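Local atomic coordinates of 23S rRNA (guanine(2535)-N(1))-methyltransferase (Streptomyces viridochromogenes, PDB entry 1O9G), a protein that methylates guanine-2535 of 23S ribosomal RNA at N1, using S-adenosyl-L-methionine, and so confers resistance to the orthosomycin antibiotic avilamycin. Residues A[52-57]-A[77-82]; A[167-172]-A[202-207]. The protein carries 3 engineered substitutions. All blocks are in the same frame, centred on the assembly; numbering follows the deposited sequence.

Interaction 1: A[52-57]-A[77-82]; sequences PVTLWD and LRQVIA
W56 presents the edge of its indole to I81. The carbonyl oxygen of I81 lies in the ring plane, 3.3 Å from CD1 of W56. CG2 of I81 meets the same corner, 3.7 Å from W56 CD1. With CG of W56 anti to the backbone N (chi1 180°), and chi2 of 19° turning the ring, CD1 comes to lie by I81. The indole NE1 is hydrogen-bonded to S83 OG.

T54 and Q79 lie on the same face as this pair. CG2 of T54 packs against the Q79 chain, 3.5 Å from Q79 CG. A weak, bent hydrogen bond runs from Q79 NE2 to T54 OG1 (3.3 Å). Q79 CG sits between its own N and carbonyl carbon (chi1 67°), and the extended chain crosses T54 at a slant. Q79 OE1 is hydrogen-bonded to S167 OG.

On the other face, CD2 of L77 reaches V53 CG1 and, at 3.9 Å, L55 CB.

The strands are parallel, 15° apart. A beta bulge shifts the register between V53 and T54. There R78 N donates to V53 O (2.8 Å) from above the carbonyl plane. Beyond the bulge the pairing is regular, from L55 N–Q79 O to D57 N–I81 O (2.9 Å). At the exposed end, a water links P52 O to R78 NH2.

This is the first beta-alpha-beta crossover of a Rossmann-like methyltransferase fold. In such enzymes the loop after the first strand usually helps bind S-adenosylmethionine. D57 OD1, hydrogen-bonded to C59 N and T174 OG1, fixes the start of that loop. Helix 64-72 covers L55, V80 and A82 through L66. Helix 160-164 covers W56 and I81 on the opposite face. Strand 171-175 flanks strand 53-57 on the side away from strand 77-84.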
loop_
_atom_site.group_PDB
_atom_site.type_symbol
_atom_site.label_atom_id
_atom_site.label_comp_id
_atom_site.label_asym_id
_atom_site.label_seq_id
_atom_site.Cartn_x
_atom_site.Cartn_y
_atom_site.Cartn_z
ATOM N N PRO A 52 10.966 0.801 13.855
ATOM C CA PRO A 52 10.430 0.028 12.722
ATOM C C PRO A 52 8.903 0.060 12.683
ATOM O O PRO A 52 8.273 -0.203 13.726
ATOM C CB PRO A 52 10.935 -1.390 12.999
ATOM C CG PRO A 52 12.134 -1.196 13.852
ATOM C CD PRO A 52 11.824 -0.018 14.724
ATOM N N VAL A 53 8.317 0.294 11.500
ATOM C CA VAL A 53 6.870 0.437 11.350
ATOM C C VAL A 53 6.207 -0.841 10.820
ATOM O O VAL A 53 6.731 -1.528 9.925
ATOM C CB VAL A 53 6.582 1.630 10.403
ATOM C CG1 VAL A 53 5.244 1.586 9.710
ATOM C CG2 VAL A 53 6.842 2.961 11.140
ATOM N N THR A 54 5.020 -1.141 11.349
ATOM C CA THR A 54 4.147 -2.123 10.784
ATOM C C THR A 54 3.118 -1.391 9.937
ATOM O O THR A 54 2.413 -0.498 10.427
ATOM C CB THR A 54 3.482 -2.918 11.892
ATOM O OG1 THR A 54 4.498 -3.680 12.579
ATOM C CG2 THR A 54 2.458 -3.878 11.320
ATOM N N LEU A 55 3.073 -1.733 8.655
ATOM C CA LEU A 55 2.195 -1.098 7.669
ATOM C C LEU A 55 1.126 -2.077 7.191
ATOM O O LEU A 55 1.447 -3.198 6.814
ATOM C CB LEU A 55 3.028 -0.652 6.487
ATOM C CG LEU A 55 2.346 -0.134 5.212
ATOM C CD1 LEU A 55 1.593 1.088 5.471
ATOM C CD2 LEU A 55 3.325 0.054 4.068
ATOM N N TRP A 56 -0.134 -1.616 7.189
ATOM C CA TRP A 56 -1.279 -2.421 6.796
ATOM C C TRP A 56 -2.015 -1.721 5.654
ATOM O O TRP A 56 -2.344 -0.537 5.751
ATOM C CB TRP A 56 -2.206 -2.552 7.989
ATOM C CG TRP A 56 -3.468 -3.354 7.843
ATOM C CD1 TRP A 56 -3.782 -4.291 6.905
ATOM C CD2 TRP A 56 -4.564 -3.323 8.767
ATOM N NE1 TRP A 56 -5.012 -4.836 7.183
ATOM C CE2 TRP A 56 -5.523 -4.255 8.307
ATOM C CE3 TRP A 56 -4.860 -2.558 9.898
ATOM C CZ2 TRP A 56 -6.727 -4.467 8.953
ATOM C CZ3 TRP A 56 -6.084 -2.776 10.554
ATOM C CH2 TRP A 56 -6.989 -3.722 10.076
ATOM N N ASP A 57 -2.328 -2.501 4.611
ATOM C CA ASP A 57 -3.234 -2.093 3.561
ATOM C C ASP A 57 -4.443 -3.024 3.608
ATOM O O ASP A 57 -4.363 -4.181 3.177
ATOM C CB ASP A 57 -2.569 -2.146 2.204
ATOM C CG ASP A 57 -3.428 -1.578 1.118
ATOM O OD1 ASP A 57 -4.670 -1.444 1.311
ATOM O OD2 ASP A 57 -2.924 -1.217 0.034
ATOM N N LEU A 77 10.623 -0.530 7.740
ATOM C CA LEU A 77 9.507 -1.438 7.971
ATOM C C LEU A 77 9.890 -2.678 8.762
ATOM O O LEU A 77 10.942 -3.275 8.508
ATOM C CB LEU A 77 8.894 -1.859 6.650
ATOM C CG LEU A 77 8.160 -0.792 5.849
ATOM C CD1 LEU A 77 7.914 -1.280 4.421
ATOM C CD2 LEU A 77 6.895 -0.397 6.521
ATOM N N ARG A 78 9.036 -3.036 9.718
ATOM C CA ARG A 78 9.107 -4.274 10.491
ATOM C C ARG A 78 8.407 -5.397 9.715
ATOM O O ARG A 78 8.860 -6.527 9.709
ATOM C CB ARG A 78 8.391 -4.077 11.852
ATOM C CG ARG A 78 8.285 -5.341 12.690
ATOM C CD ARG A 78 7.634 -5.153 14.035
ATOM N NE ARG A 78 8.492 -4.398 14.941
ATOM C CZ ARG A 78 9.561 -4.896 15.577
ATOM N NH1 ARG A 78 9.937 -6.169 15.409
ATOM N NH2 ARG A 78 10.266 -4.111 16.388
ATOM N N GLN A 79 7.241 -5.099 9.154
ATOM C CA GLN A 79 6.373 -6.096 8.528
ATOM C C GLN A 79 5.264 -5.363 7.800
ATOM O O GLN A 79 4.951 -4.212 8.147
ATOM C CB GLN A 79 5.746 -7.041 9.546
ATOM C CG GLN A 79 4.783 -6.362 10.429
ATOM C CD GLN A 79 4.163 -7.251 11.471
ATOM O OE1 GLN A 79 3.384 -8.154 11.134
ATOM N NE2 GLN A 79 4.474 -6.984 12.749
ATOM N N VAL A 80 4.666 -6.029 6.837
ATOM C CA VAL A 80 3.482 -5.533 6.172
ATOM C C VAL A 80 2.360 -6.564 6.271
ATOM O O VAL A 80 2.582 -7.771 6.347
ATOM C CB VAL A 80 3.761 -5.141 4.690
ATOM C CG1 VAL A 80 4.802 -4.058 4.614
ATOM C CG2 VAL A 80 4.215 -6.304 3.869
ATOM N N ILE A 81 1.141 -6.012 6.255
ATOM C CA ILE A 81 -0.076 -6.793 6.320
ATOM C C ILE A 81 -0.991 -6.350 5.198
ATOM O O ILE A 81 -1.234 -5.167 5.043
ATOM C CB ILE A 81 -0.779 -6.599 7.681
ATOM C CG1 ILE A 81 0.204 -6.950 8.818
ATOM C CG2 ILE A 81 -2.037 -7.429 7.733
ATOM C CD1 ILE A 81 -0.264 -6.622 10.218
ATOM N N ALA A 82 -1.517 -7.327 4.465
ATOM C CA ALA A 82 -2.470 -7.065 3.389
ATOM C C ALA A 82 -3.783 -7.780 3.684
ATOM O O ALA A 82 -3.811 -8.933 4.104
ATOM C CB ALA A 82 -1.953 -7.537 2.100
HETATM O O HOH W 1 8.705 -1.375 16.069
#

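Interaction 2: A[167-172]-A[202-207]; sequences SAPDVV and SALPAH
The H207 imidazole turns an edge to the D170 carboxylate. CG of D170 lies in the ring plane, 3.7 Å from H207 CE1, and the two flat groups are 32° apart. OD1 of D170 is modelled too close to CE1, so the detail is doubtful. The approach of OD1 to NE2 of H207 has a poor angle and is not a hydrogen bond. The other carboxylate oxygen, OD2, accepts from T54 N.

The P169 ring meets L204 at about a right angle. L204 CD2 lies 3.7 Å from P169 CB and also touches the next two ring carbons. The other leucine methyl, CD1, touches V172 CG2 at 4.0 Å. L204 CG is anti to its carbonyl carbon (chi1 -67°); from there CD2 meets the loop residue P169 and CD1 meets V172, in the strand.

The contact lies in the link after helix 190-203 of a beta-alpha-beta unit: strand 171-175, helix 190-203, strand 209-214. The chain leaves the helix at L204 and passes the start of strand 171-175 before pairing with it through V209.

The P169 carbonyl is buried here with no polar partner. P205 CD covers P169 O at 3.2 Å. P205 CG also meets A168 CB at 4.0 Å.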
loop_
_atom_site.group_PDB
_atom_site.type_symbol
_atom_site.label_atom_id
_atom_site.label_comp_id
_atom_site.label_asym_id
_atom_site.label_seq_id
_atom_site.Cartn_x
_atom_site.Cartn_y
_atom_site.Cartn_z
ATOM N N SER A 167 -0.308 -8.261 15.780
ATOM C CA SER A 167 0.425 -7.054 15.393
ATOM C C SER A 167 -0.423 -5.805 15.610
ATOM O O SER A 167 -1.656 -5.841 15.514
ATOM C CB SER A 167 0.820 -7.101 13.922
ATOM O OG SER A 167 1.674 -8.188 13.658
ATOM N N ALA A 168 0.259 -4.706 15.894
ATOM C CA ALA A 168 -0.356 -3.394 16.092
ATOM C C ALA A 168 0.148 -2.423 15.016
ATOM O O ALA A 168 1.186 -1.769 15.193
ATOM C CB ALA A 168 -0.039 -2.873 17.489
ATOM N N PRO A 169 -0.529 -2.327 13.869
ATOM C CA PRO A 169 -0.042 -1.436 12.809
ATOM C C PRO A 169 0.121 0.020 13.237
ATOM O O PRO A 169 -0.750 0.559 13.897
ATOM C CB PRO A 169 -1.093 -1.583 11.737
ATOM C CG PRO A 169 -1.633 -2.915 11.958
ATOM C CD PRO A 169 -1.701 -3.090 13.427
ATOM N N ASP A 170 1.233 0.620 12.830
ATOM C CA ASP A 170 1.467 2.038 13.052
ATOM C C ASP A 170 0.913 2.910 11.932
ATOM O O ASP A 170 0.639 4.064 12.153
ATOM C CB ASP A 170 2.961 2.298 13.199
ATOM C CG ASP A 170 3.622 1.329 14.159
ATOM O OD1 ASP A 170 3.412 1.473 15.382
ATOM O OD2 ASP A 170 4.287 0.350 13.768
ATOM N N VAL A 171 0.835 2.361 10.722
ATOM C CA VAL A 171 0.364 3.074 9.551
ATOM C C VAL A 171 -0.571 2.162 8.786
ATOM O O VAL A 171 -0.244 0.996 8.543
ATOM C CB VAL A 171 1.530 3.536 8.637
ATOM C CG1 VAL A 171 1.014 4.256 7.388
ATOM C CG2 VAL A 171 2.506 4.447 9.410
ATOM N N VAL A 172 -1.724 2.705 8.432
ATOM C CA VAL A 172 -2.591 2.145 7.409
ATOM C C VAL A 172 -2.467 3.071 6.200
ATOM O O VAL A 172 -2.524 4.284 6.327
ATOM C CB VAL A 172 -4.030 2.105 7.877
ATOM C CG1 VAL A 172 -4.983 1.853 6.670
ATOM C CG2 VAL A 172 -4.195 1.081 8.962
ATOM N N SER A 202 -10.941 1.002 15.644
ATOM C CA SER A 202 -11.281 0.058 16.711
ATOM C C SER A 202 -10.206 -1.014 16.902
ATOM O O SER A 202 -10.085 -1.579 17.979
ATOM C CB SER A 202 -12.646 -0.601 16.462
ATOM O OG SER A 202 -12.622 -1.576 15.421
ATOM N N ALA A 203 -9.442 -1.279 15.855
ATOM C CA ALA A 203 -8.437 -2.347 15.864
ATOM C C ALA A 203 -6.984 -1.868 16.030
ATOM O O ALA A 203 -6.100 -2.685 16.237
ATOM C CB ALA A 203 -8.558 -3.159 14.603
ATOM N N LEU A 204 -6.744 -0.573 15.933
ATOM C CA LEU A 204 -5.387 -0.005 15.884
ATOM C C LEU A 204 -4.922 0.564 17.201
ATOM O O LEU A 204 -5.740 0.966 18.029
ATOM C CB LEU A 204 -5.332 1.117 14.860
ATOM C CG LEU A 204 -5.509 0.679 13.424
ATOM C CD1 LEU A 204 -5.759 1.900 12.533
ATOM C CD2 LEU A 204 -4.290 -0.101 12.974
ATOM N N PRO A 205 -3.611 0.671 17.388
ATOM C CA PRO A 205 -3.113 1.429 18.531
ATOM C C PRO A 205 -3.443 2.918 18.343
ATOM O O PRO A 205 -3.647 3.367 17.205
ATOM C CB PRO A 205 -1.613 1.164 18.509
ATOM C CG PRO A 205 -1.293 0.899 17.089
ATOM C CD PRO A 205 -2.509 0.234 16.509
ATOM N N ALA A 206 -3.523 3.655 19.453
ATOM C CA ALA A 206 -4.015 5.025 19.489
ATOM C C ALA A 206 -3.217 5.948 18.578
ATOM O O ALA A 206 -3.759 6.857 17.947
ATOM C CB ALA A 206 -3.975 5.534 20.899
ATOM N N HIS A 207 -1.924 5.700 18.492
ATOM C CA HIS A 207 -1.033 6.559 17.692
ATOM C C HIS A 207 -1.075 6.341 16.195
ATOM O O HIS A 207 -0.474 7.111 15.458
ATOM C CB HIS A 207 0.420 6.400 18.126
ATOM C CG HIS A 207 0.968 5.030 17.863
ATOM N ND1 HIS A 207 1.697 4.692 16.743
ATOM C CD2 HIS A 207 0.874 3.905 18.604
ATOM C CE1 HIS A 207 2.011 3.412 16.802
ATOM N NE2 HIS A 207 1.518 2.913 17.919
#

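In the fold
From the N terminus, helix 33-45 leads to strand 53-57. The chain then runs through helix 64-72, and interaction 1 closes this short loop at strand 77-84. Helices 87-98, 102-119 and 122-140 and edge strand 147-151 follow before interaction 2 opens at 167-172. It closes after helix 190-203, just ahead of strand 209-214. The two contacts are in series and neither nests in nor crosses the other. T54 O and D170 N, 2.9 Å apart, probably form a hydrogen bond between them. Interaction 1 lies inside the first crossover unit, interaction 2 inside the later one. The pairing of strands 53-57 and 171-175 joins the two units.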